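Local coordinates for protein AtGH3.15 acyl acid amido synthetase (Arabidopsis thaliana, PDB 6E1Q) that conjugates glutamine and possibly cysteine to the auxin precursor indole-3-butyric acid at the expense of ATP, and likewise modifies the herbicide 4-(2,4-dichlorophenoxy)butanoate, at residues I119-L124 and T349-M354; S324-G327 and F332-V335; D435-Y440 and G476-Y481; A513-G518 and G526-K531. All coordinates share one frame; numbering follows the deposited sequence. Where two conformers were deposited one is given.

How the contacts relate
From the N terminus, contact 1 opens first, on helix 112-132, and closes 225 residues later just past strand 348-350, joining the N-terminal family region to the start of the central one. Contact 2, the hairpin of strands 321-327 and 332-335, is nested inside that loop; strands 332-335 and 348-350 are neighbours, and F121 of contact 1 packs on F332 of contact 2. Contacts 3 and 4 follow in series. Contact 3 closes from 435-440 to 476-481, spanning helix 441-452 and strand 461-470; contact 4 closes the short connection from helix 513-522 to strand 529-533. Their centres lie about 7 Å apart, joined through adjacent strands 477-485 and 529-533.

Contact 1: residues I119-L124 and T349-M354; sequences ISFSSL and TIIPCM
The CA atoms of F121 and M354 lie 8.5 Å apart, the nearest pair between helix 112-132 and the chain leaving strand 348-350, so the two backbones stay well separated. Past the strand, residues I351-M354 form a type I beta turn closed by M354 N on I351 O at 3.2 Å, and both ends of this turn offer their side chains to the helix. The phenyl ring of F121 extends from the helix with CG opposite the backbone N (chi1 -179°), and I351 comes from the opposite direction, its two gamma branches meeting the outer end of the ring obliquely: CG2 lies 3.4 Å from F121 CE1, while CG1 comes equally close, 3.4 Å, to F121 CZ. Nearer the root of the ring, M354 folds back on itself at chi2 and chi3, so that SD rests 4.0 Å from F121 CB. Its sulfur is 4.8 Å from the ring centroid and 37° off the ring normal, an oblique Met-aromatic contact. Here a helix of the GH3 N-terminal region meets the beginning of the central region, and the apolar junction adjoins the substrate-binding F332, whose ring packs on that of F121. L17 of helix 10-22 packs on F121 as well. Cutting the ring back to an alanine here would probably open a gap between the helix and I351, and take away the ring that M354 SD lies beside and F332 packs on. On the helix, S123 OG bonds to S120 O at 2.9 Å, a carbonyl that also accepts L124 N.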
loop_
_atom_site.group_PDB
_atom_site.type_symbol
_atom_site.label_atom_id
_atom_site.label_comp_id
_atom_site.label_asym_id
_atom_site.label_seq_id
_atom_site.Cartn_x
_atom_site.Cartn_y
_atom_site.Cartn_z
ATOM N N ILE A 119 -16.521 7.193 -2.069
ATOM C CA ILE A 119 -16.232 8.616 -2.174
ATOM C C ILE A 119 -17.000 9.383 -1.104
ATOM O O ILE A 119 -16.436 10.215 -0.386
ATOM C CB ILE A 119 -16.570 9.109 -3.592
ATOM C CG1 ILE A 119 -15.481 8.655 -4.567
ATOM C CG2 ILE A 119 -16.754 10.611 -3.619
ATOM C CD1 ILE A 119 -15.943 8.638 -5.987
ATOM N N SER A 120 -18.293 9.086 -0.977
ATOM C CA SER A 120 -19.139 9.672 0.056
ATOM C C SER A 120 -18.508 9.531 1.437
ATOM O O SER A 120 -18.359 10.517 2.167
ATOM C CB SER A 120 -20.512 8.999 0.017
ATOM O OG SER A 120 -21.513 9.792 0.626
ATOM N N PHE A 121 -18.112 8.309 1.808
ATOM C CA PHE A 121 -17.539 8.130 3.135
ATOM C C PHE A 121 -16.239 8.893 3.282
ATOM O O PHE A 121 -15.898 9.317 4.393
ATOM C CB PHE A 121 -17.298 6.654 3.470
ATOM C CG PHE A 121 -16.729 6.467 4.850
ATOM C CD1 PHE A 121 -17.555 6.509 5.968
ATOM C CD2 PHE A 121 -15.370 6.342 5.038
ATOM C CE1 PHE A 121 -17.029 6.397 7.238
ATOM C CE2 PHE A 121 -14.840 6.221 6.307
ATOM C CZ PHE A 121 -15.664 6.249 7.406
ATOM N N SER A 122 -15.495 9.063 2.183
ATOM C CA SER A 122 -14.244 9.811 2.250
ATOM C C SER A 122 -14.489 11.270 2.614
ATOM O O SER A 122 -13.671 11.892 3.299
ATOM C CB SER A 122 -13.491 9.719 0.918
ATOM O OG SER A 122 -12.094 9.901 1.106
ATOM N N SER A 123 -15.595 11.840 2.150
ATOM C CA SER A 123 -15.887 13.222 2.497
ATOM C C SER A 123 -16.462 13.303 3.899
ATOM O O SER A 123 -16.313 14.325 4.574
ATOM C CB SER A 123 -16.845 13.843 1.475
ATOM O OG SER A 123 -18.177 13.387 1.663
ATOM N N LEU A 124 -17.105 12.226 4.350
ATOM C CA LEU A 124 -17.532 12.147 5.738
ATOM C C LEU A 124 -16.340 12.169 6.685
ATOM O O LEU A 124 -16.418 12.741 7.777
ATOM C CB LEU A 124 -18.355 10.884 5.951
ATOM C CG LEU A 124 -19.027 10.742 7.306
ATOM C CD1 LEU A 124 -19.798 12.011 7.605
ATOM C CD2 LEU A 124 -19.972 9.550 7.276
ATOM N N THR A 349 -10.192 1.537 12.646
ATOM C CA THR A 349 -11.524 1.218 13.117
ATOM C C THR A 349 -12.371 0.806 11.919
ATOM O O THR A 349 -12.449 1.543 10.937
ATOM C CB THR A 349 -12.129 2.441 13.794
ATOM O OG1 THR A 349 -11.296 2.853 14.889
ATOM C CG2 THR A 349 -13.531 2.131 14.301
ATOM N N ILE A 350 -13.003 -0.367 11.997
ATOM C CA ILE A 350 -13.861 -0.839 10.912
ATOM C C ILE A 350 -15.129 -0.003 10.863
ATOM O O ILE A 350 -15.731 0.308 11.897
ATOM C CB ILE A 350 -14.182 -2.333 11.095
ATOM C CG1 ILE A 350 -12.894 -3.158 11.096
ATOM C CG2 ILE A 350 -15.105 -2.823 10.010
ATOM C CD1 ILE A 350 -12.073 -3.008 9.825
ATOM N N ILE A 351 -15.533 0.401 9.660
ATOM C CA ILE A 351 -16.685 1.279 9.485
ATOM C C ILE A 351 -17.885 0.417 9.082
ATOM O O ILE A 351 -17.903 -0.109 7.957
ATOM C CB ILE A 351 -16.403 2.381 8.458
ATOM C CG1 ILE A 351 -15.240 3.236 8.965
ATOM C CG2 ILE A 351 -17.631 3.253 8.267
ATOM C CD1 ILE A 351 -15.522 3.899 10.356
ATOM N N PRO A 352 -18.905 0.284 9.942
ATOM C CA PRO A 352 -19.929 -0.759 9.756
ATOM C C PRO A 352 -20.816 -0.601 8.535
ATOM O O PRO A 352 -21.530 -1.553 8.194
ATOM C CB PRO A 352 -20.794 -0.632 11.024
ATOM C CG PRO A 352 -20.006 0.132 11.972
ATOM C CD PRO A 352 -19.060 0.992 11.223
ATOM N N CYS A 353 -20.884 0.567 7.917
ATOM C CA CYS A 353 -21.809 0.703 6.801
ATOM C C CYS A 353 -21.178 0.340 5.464
ATOM O O CYS A 353 -21.886 0.318 4.452
ATOM C CB CYS A 353 -22.364 2.129 6.739
ATOM S SG CYS A 353 -21.085 3.323 6.493
ATOM N N MET A 354 -19.873 0.048 5.432
ATOM C CA MET A 354 -19.171 -0.176 4.170
ATOM C C MET A 354 -19.285 -1.611 3.666
ATOM O O MET A 354 -18.844 -1.897 2.551
ATOM C CB MET A 354 -17.694 0.199 4.316
ATOM C CG MET A 354 -17.497 1.625 4.813
ATOM S SD MET A 354 -18.334 2.833 3.741
ATOM C CE MET A 354 -17.343 2.644 2.256
#

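Contact 2: residues S324-G327 and F332-V335; sequences SFYG and FMGV. With CFA ((2,4-dichlorophenoxy)acetic acid), chain D.
F325-G327 and F332-V335 are the arms of an antiparallel hairpin, with strand directions 157° apart. The backbone bonds centre on Y326: its N donates to G334 O at 2.8 Å, and its O takes two N-H groups, those of M333 (2.9 Å from N) and G334. Two residues thus face one, a classic beta bulge, and the register moves by one before G327 pairs with F332. V335 CA adds a CA-H...O contact to S324 O. Among apolar contacts, F325 CB lies in the plane of the F332 ring at its edge, 3.8 Å from CE1, and V335 CG1 brushes the F325 ring. Y326 swings out beside M333, with its CG opposite the backbone N (chi1 172°); M333 CB sits 3.8 Å from Y326 CD2, and the sulfur makes an oblique Met-aromatic contact. The Y326 hydroxyl bonds to D408 of the ATP site. Ligand contacts fall to the two phenylalanines. The F325 ring has S324 CB over one face and bound (2,4-dichlorophenoxy)acetic acid over the other, with C6' of the ligand 3.6 Å above its centre and the ligand ring steeply tilted against it. The carboxylate atom O1 of the ligand approaches the F332 edge, 3.0 Å from CE1. The face of F325 thus receives the aromatic end of the acid, while a ring edge of F332, whose C-H groups carry slight positive charge, probably suits its carboxylate; the bulge, by shifting the register ahead of F332, is consistent with both rings reaching the same pocket.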
loop_
_atom_site.group_PDB
_atom_site.type_symbol
_atom_site.label_atom_id
_atom_site.label_comp_id
_atom_site.label_asym_id
_atom_site.label_seq_id
_atom_site.Cartn_x
_atom_site.Cartn_y
_atom_site.Cartn_z
ATOM N N SER A 324 -4.264 6.949 7.014
ATOM C CA SER A 324 -5.634 7.216 7.427
ATOM C C SER A 324 -6.615 6.113 7.062
ATOM O O SER A 324 -7.701 6.063 7.650
ATOM C CB SER A 324 -6.123 8.516 6.786
ATOM O OG SER A 324 -5.376 9.603 7.276
ATOM N N PHE A 325 -6.285 5.262 6.092
ATOM C CA PHE A 325 -7.280 4.414 5.454
ATOM C C PHE A 325 -6.824 2.970 5.397
ATOM O O PHE A 325 -5.671 2.687 5.063
ATOM C CB PHE A 325 -7.586 4.881 4.031
ATOM C CG PHE A 325 -7.766 6.371 3.895
ATOM C CD1 PHE A 325 -8.994 6.961 4.171
ATOM C CD2 PHE A 325 -6.722 7.174 3.452
ATOM C CE1 PHE A 325 -9.175 8.329 4.030
ATOM C CE2 PHE A 325 -6.897 8.544 3.308
ATOM C CZ PHE A 325 -8.126 9.121 3.597
ATOM N N TYR A 326 -7.755 2.058 5.689
ATOM C CA TYR A 326 -7.532 0.627 5.503
ATOM C C TYR A 326 -8.604 0.124 4.543
ATOM O O TYR A 326 -9.800 0.128 4.872
ATOM C CB TYR A 326 -7.560 -0.148 6.823
ATOM C CG TYR A 326 -7.509 -1.638 6.580
ATOM C CD1 TYR A 326 -6.430 -2.212 5.911
ATOM C CD2 TYR A 326 -8.544 -2.459 6.970
ATOM C CE1 TYR A 326 -6.386 -3.567 5.646
ATOM C CE2 TYR A 326 -8.509 -3.825 6.722
ATOM C CZ TYR A 326 -7.436 -4.373 6.059
ATOM O OH TYR A 326 -7.423 -5.727 5.806
ATOM N N GLY A 327 -8.175 -0.300 3.361
ATOM C CA GLY A 327 -9.101 -0.717 2.322
ATOM C C GLY A 327 -8.423 -1.562 1.264
ATOM O O GLY A 327 -7.215 -1.801 1.296
ATOM N N PHE A 332 -13.704 -1.001 0.975
ATOM C CA PHE A 332 -13.150 -0.012 1.898
ATOM C C PHE A 332 -13.564 -0.392 3.311
ATOM O O PHE A 332 -14.753 -0.581 3.580
ATOM C CB PHE A 332 -13.648 1.395 1.582
ATOM C CG PHE A 332 -13.002 2.444 2.416
ATOM C CD1 PHE A 332 -11.636 2.663 2.336
ATOM C CD2 PHE A 332 -13.742 3.196 3.308
ATOM C CE1 PHE A 332 -11.026 3.626 3.118
ATOM C CE2 PHE A 332 -13.131 4.165 4.091
ATOM C CZ PHE A 332 -11.777 4.378 3.992
ATOM N N MET A 333 -12.600 -0.493 4.218
ATOM C CA MET A 333 -12.900 -1.206 5.457
ATOM C C MET A 333 -12.763 -0.384 6.726
ATOM O O MET A 333 -13.627 -0.491 7.604
ATOM C CB MET A 333 -12.023 -2.445 5.558
ATOM C CG MET A 333 -12.574 -3.575 4.720
ATOM S SD MET A 333 -11.529 -5.014 4.644
ATOM C CE MET A 333 -10.293 -4.484 3.451
ATOM N N GLY A 334 -11.712 0.422 6.873
ATOM C CA GLY A 334 -11.498 1.086 8.145
ATOM C C GLY A 334 -10.804 2.415 7.983
ATOM O O GLY A 334 -10.194 2.696 6.947
ATOM N N VAL A 335 -10.887 3.232 9.034
ATOM C CA VAL A 335 -10.155 4.490 9.075
ATOM C C VAL A 335 -9.443 4.629 10.411
ATOM O O VAL A 335 -9.794 3.993 11.410
ATOM C CB VAL A 335 -11.058 5.719 8.828
ATOM C CG1 VAL A 335 -11.452 5.786 7.362
ATOM C CG2 VAL A 335 -12.275 5.696 9.743
HETATM C C1 CFA D . -8.047 3.286 0.096
HETATM C C2 CFA D . -7.487 4.585 -0.491
HETATM C "C1'" CFA D . -8.246 6.814 -0.940
HETATM C "C2'" CFA D . -7.793 7.208 -2.195
HETATM C "C3'" CFA D . -7.505 8.546 -2.436
HETATM C "C4'" CFA D . -7.673 9.487 -1.431
HETATM C "C5'" CFA D . -8.129 9.093 -0.186
HETATM CL CL3 CFA D . -7.577 6.008 -3.504
HETATM C "C6'" CFA D . -8.418 7.762 0.055
HETATM O O1 CFA D . -8.967 3.347 0.948
HETATM O O2 CFA D . -7.605 2.155 -0.251
HETATM O "O1'" CFA D . -8.558 5.474 -0.661
HETATM CL CL4 CFA D . -7.310 11.213 -1.721
#

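Contact 3: residues D435-Y440 and G476-Y481; sequences DMDKTY and GHYVIY
T439 and Y478 are the closest residues along the two backbones, yet their CA atoms stand 10.1 Å apart, and the tyrosine side chain spans the distance. Y478 leaves its strand with CG opposite the carbonyl carbon (chi1 -67°) and delivers its hydroxyl between D437 and T439. The hydroxyl donates to D437 OD2 at 2.7 Å, using the anti lone pair of that oxygen; carboxylate and ring arrive from opposite directions with their planes 42° apart. T439 OG1 lies 2.6 Å from Y478 OH, hydrogen-bonded to it, and both partners lie at the ring edge, close to its plane. The first torsion of D437 (chi1 53°) brings its carboxylate round to the tyrosine hydroxyl. OD1 of D437 is met on its syn side by the backbone N of D435, in a poorly ordered stretch, at 2.7 Å, and OD2 also takes the backbone N of I434. These two amides would help balance the buried charge and fix the rotation of the carboxylate. A phenylalanine in place of Y478 would probably leave D437 OD2 and T439 OG1 each without this partner inside a buried setting. Strand 439-440 pairs with strand 430-432 and leads through Y440, the N-cap, into helix 441-452; the bonds thus join the approach to the helix with the C-terminal sheet. There strand 477-485 runs between strands 461-470 and 529-533, with the Y478 ring meeting that of Y515 from helix 513-522.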
loop_
_atom_site.group_PDB
_atom_site.type_symbol
_atom_site.label_atom_id
_atom_site.label_comp_id
_atom_site.label_asym_id
_atom_site.label_seq_id
_atom_site.Cartn_x
_atom_site.Cartn_y
_atom_site.Cartn_z
ATOM N N ASP A 435 12.667 -26.629 2.967
ATOM C CA ASP A 435 11.825 -27.810 2.830
ATOM C C ASP A 435 10.574 -27.652 3.684
ATOM O O ASP A 435 9.541 -27.186 3.186
ATOM C CB ASP A 435 12.598 -29.081 3.210
ATOM C CG ASP A 435 11.690 -30.287 3.437
ATOM O OD1 ASP A 435 10.917 -30.625 2.512
ATOM O OD2 ASP A 435 11.779 -30.911 4.522
ATOM N N MET A 436 10.654 -28.014 4.970
ATOM C CA MET A 436 9.500 -27.930 5.853
ATOM C C MET A 436 9.526 -26.662 6.679
ATOM O O MET A 436 8.536 -26.354 7.350
ATOM C CB MET A 436 9.411 -29.193 6.758
ATOM C CG MET A 436 8.303 -29.211 7.820
ATOM S SD MET A 436 8.494 -30.546 9.012
ATOM C CE MET A 436 10.243 -30.842 8.971
ATOM N N ASP A 437 10.617 -25.901 6.601
ATOM C CA ASP A 437 10.597 -24.523 7.057
ATOM C C ASP A 437 9.676 -23.727 6.139
ATOM O O ASP A 437 9.742 -23.856 4.909
ATOM C CB ASP A 437 12.011 -23.925 7.052
ATOM C CG ASP A 437 12.716 -24.074 5.714
ATOM O OD1 ASP A 437 12.985 -25.227 5.301
ATOM O OD2 ASP A 437 13.007 -23.034 5.083
ATOM N N LYS A 438 8.761 -22.967 6.732
ATOM C CA LYS A 438 7.863 -22.082 5.987
ATOM C C LYS A 438 7.950 -20.712 6.660
ATOM O O LYS A 438 7.243 -20.442 7.637
ATOM C CB LYS A 438 6.430 -22.617 5.956
ATOM C CG LYS A 438 6.259 -24.009 5.345
ATOM C CD LYS A 438 6.779 -24.093 3.913
ATOM C CE LYS A 438 6.302 -25.378 3.227
ATOM N NZ LYS A 438 7.124 -25.763 2.035
ATOM N N THR A 439 8.814 -19.838 6.141
ATOM C CA THR A 439 9.018 -18.533 6.753
ATOM C C THR A 439 8.068 -17.529 6.113
ATOM O O THR A 439 8.076 -17.338 4.890
ATOM C CB THR A 439 10.470 -18.090 6.627
ATOM O OG1 THR A 439 11.299 -19.010 7.352
ATOM C CG2 THR A 439 10.650 -16.664 7.182
ATOM N N TYR A 440 7.246 -16.902 6.943
ATOM C CA TYR A 440 6.237 -15.969 6.481
ATOM C C TYR A 440 6.830 -14.577 6.364
ATOM O O TYR A 440 7.839 -14.244 7.003
ATOM C CB TYR A 440 5.038 -15.956 7.433
ATOM C CG TYR A 440 4.126 -17.154 7.267
ATOM C CD1 TYR A 440 4.475 -18.396 7.790
ATOM C CD2 TYR A 440 2.938 -17.055 6.539
ATOM C CE1 TYR A 440 3.649 -19.496 7.627
ATOM C CE2 TYR A 440 2.103 -18.154 6.366
ATOM C CZ TYR A 440 2.470 -19.367 6.914
ATOM O OH TYR A 440 1.664 -20.460 6.754
ATOM N N GLY A 476 20.712 -26.481 2.375
ATOM C CA GLY A 476 20.121 -25.237 1.938
ATOM C C GLY A 476 20.176 -24.175 3.018
ATOM O O GLY A 476 20.265 -24.467 4.211
ATOM N N HIS A 477 20.142 -22.912 2.590
ATOM C CA HIS A 477 20.127 -21.809 3.545
ATOM C C HIS A 477 19.489 -20.574 2.917
ATOM O O HIS A 477 19.358 -20.464 1.696
ATOM C CB HIS A 477 21.533 -21.494 4.067
ATOM C CG HIS A 477 22.410 -20.797 3.075
ATOM N ND1 HIS A 477 23.036 -21.456 2.038
ATOM C CD2 HIS A 477 22.768 -19.495 2.964
ATOM C CE1 HIS A 477 23.749 -20.593 1.337
ATOM N NE2 HIS A 477 23.600 -19.395 1.874
ATOM N N TYR A 478 19.072 -19.654 3.782
ATOM C CA TYR A 478 18.489 -18.397 3.348
ATOM C C TYR A 478 19.576 -17.412 2.954
ATOM O O TYR A 478 20.627 -17.326 3.596
ATOM C CB TYR A 478 17.646 -17.769 4.453
ATOM C CG TYR A 478 16.394 -18.513 4.836
ATOM C CD1 TYR A 478 16.002 -19.666 4.174
ATOM C CD2 TYR A 478 15.596 -18.050 5.876
ATOM C CE1 TYR A 478 14.847 -20.335 4.542
ATOM C CE2 TYR A 478 14.445 -18.702 6.239
ATOM C CZ TYR A 478 14.076 -19.845 5.578
ATOM O OH TYR A 478 12.929 -20.498 5.957
ATOM N N VAL A 479 19.295 -16.647 1.905
ATOM C CA VAL A 479 20.097 -15.509 1.481
ATOM C C VAL A 479 19.237 -14.257 1.621
ATOM O O VAL A 479 18.170 -14.169 0.999
ATOM C CB VAL A 479 20.570 -15.669 0.025
ATOM C CG1 VAL A 479 21.220 -14.388 -0.453
ATOM C CG2 VAL A 479 21.528 -16.841 -0.111
ATOM N N ILE A 480 19.700 -13.285 2.412
ATOM C CA ILE A 480 19.049 -11.976 2.512
ATOM C C ILE A 480 19.933 -10.919 1.853
ATOM O O ILE A 480 21.100 -10.748 2.230
ATOM C CB ILE A 480 18.741 -11.602 3.971
ATOM C CG1 ILE A 480 18.327 -12.838 4.765
ATOM C CG2 ILE A 480 17.658 -10.532 4.021
ATOM C CD1 ILE A 480 16.963 -13.382 4.406
ATOM N N TYR A 481 19.374 -10.189 0.882
ATOM C CA TYR A 481 20.084 -9.092 0.222
ATOM C C TYR A 481 19.790 -7.778 0.946
ATOM O O TYR A 481 18.630 -7.375 1.062
ATOM C CB TYR A 481 19.686 -8.978 -1.254
ATOM C CG TYR A 481 19.957 -10.224 -2.077
ATOM C CD1 TYR A 481 21.198 -10.441 -2.667
ATOM C CD2 TYR A 481 18.966 -11.187 -2.258
ATOM C CE1 TYR A 481 21.450 -11.596 -3.418
ATOM C CE2 TYR A 481 19.206 -12.338 -3.005
ATOM C CZ TYR A 481 20.444 -12.529 -3.583
ATOM O OH TYR A 481 20.657 -13.663 -4.313
#

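Contact 4: residues A513-G518 and G526-K531; sequences AVYRKG and GPLEIK
Y515 extends with CG opposite its own backbone N (chi1 -180°), which carries the phenol outward from helix 513-522 to L528. The leucine CB already points toward the helix, and its similar first torsion (chi1 -177°) bears only on the more distant CD1. The two side chains cross at about a right angle, and the hydroxyl does the touching: Y515 OH lies 3.6 Å from L528 CB and 4.1 Å from L528 CD1. The hydroxyl stops 4.0 Å from G526 O, and a water bridges the step. This water donates twice, to Y515 OH at 2.6 Å and to G526 O at 3.0 Å, and it sits at the ring edge, in the plane of the phenol. The polar end of Y515 has a stronger mate in E508, from helix 497-510, whose OE2 is hydrogen-bonded to the hydroxyl and takes a weak bond from L528 N. The segment G526-L528 leads into strand 529-533, beside strand 477-485 in the C-terminal sheet, so the contact ties the helix to the chain entering that strand. The backbone of G526 also bonds with G476. One water thus satisfies the buried peptide carbonyl and the phenol together, and the phenol, accepting from the water, probably donates its own hydrogen bond to E508 OE2, with the leucine chain packed against the hydroxyl.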
loop_
_atom_site.group_PDB
_atom_site.type_symbol
_atom_site.label_atom_id
_atom_site.label_comp_id
_atom_site.label_asym_id
_atom_site.label_seq_id
_atom_site.Cartn_x
_atom_site.Cartn_y
_atom_site.Cartn_z
ATOM N N ALA A 513 10.294 -21.550 15.238
ATOM C CA ALA A 513 10.871 -22.756 15.816
ATOM C C ALA A 513 11.220 -23.799 14.761
ATOM O O ALA A 513 12.177 -24.559 14.947
ATOM C CB ALA A 513 9.910 -23.352 16.842
ATOM N N VAL A 514 10.463 -23.864 13.663
ATOM C CA VAL A 514 10.761 -24.868 12.646
ATOM C C VAL A 514 12.087 -24.548 11.974
ATOM O O VAL A 514 12.932 -25.434 11.787
ATOM C CB VAL A 514 9.608 -24.983 11.628
ATOM C CG1 VAL A 514 9.968 -25.967 10.525
ATOM C CG2 VAL A 514 8.333 -25.439 12.323
ATOM N N TYR A 515 12.302 -23.276 11.629
ATOM C CA TYR A 515 13.614 -22.850 11.152
ATOM C C TYR A 515 14.691 -23.151 12.188
ATOM O O TYR A 515 15.732 -23.737 11.874
ATOM C CB TYR A 515 13.605 -21.349 10.820
ATOM C CG TYR A 515 14.947 -20.856 10.317
ATOM C CD1 TYR A 515 15.939 -20.429 11.207
ATOM C CD2 TYR A 515 15.241 -20.850 8.956
ATOM C CE1 TYR A 515 17.183 -20.001 10.747
ATOM C CE2 TYR A 515 16.474 -20.419 8.488
ATOM C CZ TYR A 515 17.436 -19.995 9.394
ATOM O OH TYR A 515 18.659 -19.584 8.941
ATOM N N ARG A 516 14.455 -22.755 13.437
ATOM C CA ARG A 516 15.530 -22.813 14.419
ATOM C C ARG A 516 15.837 -24.252 14.809
ATOM O O ARG A 516 17.009 -24.624 14.953
ATOM C CB ARG A 516 15.167 -21.962 15.632
ATOM C CG ARG A 516 15.268 -20.469 15.335
ATOM C CD ARG A 516 14.971 -19.603 16.554
ATOM N NE ARG A 516 13.537 -19.513 16.815
ATOM C CZ ARG A 516 12.895 -20.235 17.727
ATOM N NH1 ARG A 516 13.554 -21.107 18.477
ATOM N NH2 ARG A 516 11.590 -20.084 17.888
ATOM N N LYS A 517 14.800 -25.083 14.954
ATOM C CA LYS A 517 15.024 -26.512 15.150
ATOM C C LYS A 517 15.773 -27.108 13.964
ATOM O O LYS A 517 16.661 -27.950 14.139
ATOM C CB LYS A 517 13.691 -27.227 15.371
ATOM C CG LYS A 517 13.831 -28.697 15.703
ATOM C CD LYS A 517 13.495 -29.616 14.560
ATOM C CE LYS A 517 12.783 -30.857 15.092
ATOM N NZ LYS A 517 12.708 -31.933 14.077
ATOM N N GLY A 518 15.443 -26.660 12.749
ATOM C CA GLY A 518 16.200 -27.085 11.584
ATOM C C GLY A 518 17.673 -26.734 11.684
ATOM O O GLY A 518 18.537 -27.523 11.300
ATOM N N GLY A 526 21.247 -24.678 6.720
ATOM C CA GLY A 526 22.566 -24.129 6.919
ATOM C C GLY A 526 22.530 -22.705 7.449
ATOM O O GLY A 526 21.465 -22.144 7.732
ATOM N N PRO A 527 23.706 -22.088 7.579
ATOM C CA PRO A 527 23.786 -20.776 8.235
ATOM C C PRO A 527 23.243 -19.663 7.349
ATOM O O PRO A 527 23.599 -19.556 6.175
ATOM C CB PRO A 527 25.288 -20.601 8.501
ATOM C CG PRO A 527 25.905 -21.977 8.252
ATOM C CD PRO A 527 25.034 -22.615 7.231
ATOM N N LEU A 528 22.397 -18.816 7.929
ATOM C CA LEU A 528 21.834 -17.712 7.167
ATOM C C LEU A 528 22.940 -16.797 6.665
ATOM O O LEU A 528 23.959 -16.586 7.330
ATOM C CB LEU A 528 20.844 -16.912 8.007
ATOM C CG LEU A 528 20.127 -15.750 7.306
ATOM C CD1 LEU A 528 18.666 -15.706 7.698
ATOM C CD2 LEU A 528 20.803 -14.419 7.639
ATOM N N GLU A 529 22.717 -16.249 5.476
ATOM C CA GLU A 529 23.693 -15.426 4.783
ATOM C C GLU A 529 23.076 -14.082 4.452
ATOM O O GLU A 529 21.960 -14.021 3.932
ATOM C CB GLU A 529 24.156 -16.116 3.499
ATOM C CG GLU A 529 25.102 -15.302 2.651
ATOM C CD GLU A 529 25.713 -16.133 1.521
ATOM O OE1 GLU A 529 25.228 -17.261 1.271
ATOM O OE2 GLU A 529 26.680 -15.658 0.891
ATOM N N ILE A 530 23.803 -13.007 4.738
ATOM C CA ILE A 530 23.428 -11.674 4.298
ATOM C C ILE A 530 24.442 -11.235 3.258
ATOM O O ILE A 530 25.659 -11.280 3.505
ATOM C CB ILE A 530 23.353 -10.666 5.457
ATOM C CG1 ILE A 530 22.198 -11.015 6.397
ATOM C CG2 ILE A 530 23.199 -9.240 4.906
ATOM C CD1 ILE A 530 22.125 -10.135 7.644
ATOM N N LYS A 531 23.942 -10.833 2.090
ATOM C CA LYS A 531 24.765 -10.282 1.024
ATOM C C LYS A 531 24.442 -8.800 0.899
ATOM O O LYS A 531 23.277 -8.423 0.734
ATOM C CB LYS A 531 24.530 -11.019 -0.296
ATOM C CG LYS A 531 24.884 -12.521 -0.245
ATOM C CD LYS A 531 24.372 -13.293 -1.469
ATOM C CE LYS A 531 25.441 -14.190 -2.057
ATOM N NZ LYS A 531 24.959 -15.546 -2.424
HETATM O O HOH W 1 19.599 -20.059 6.537
#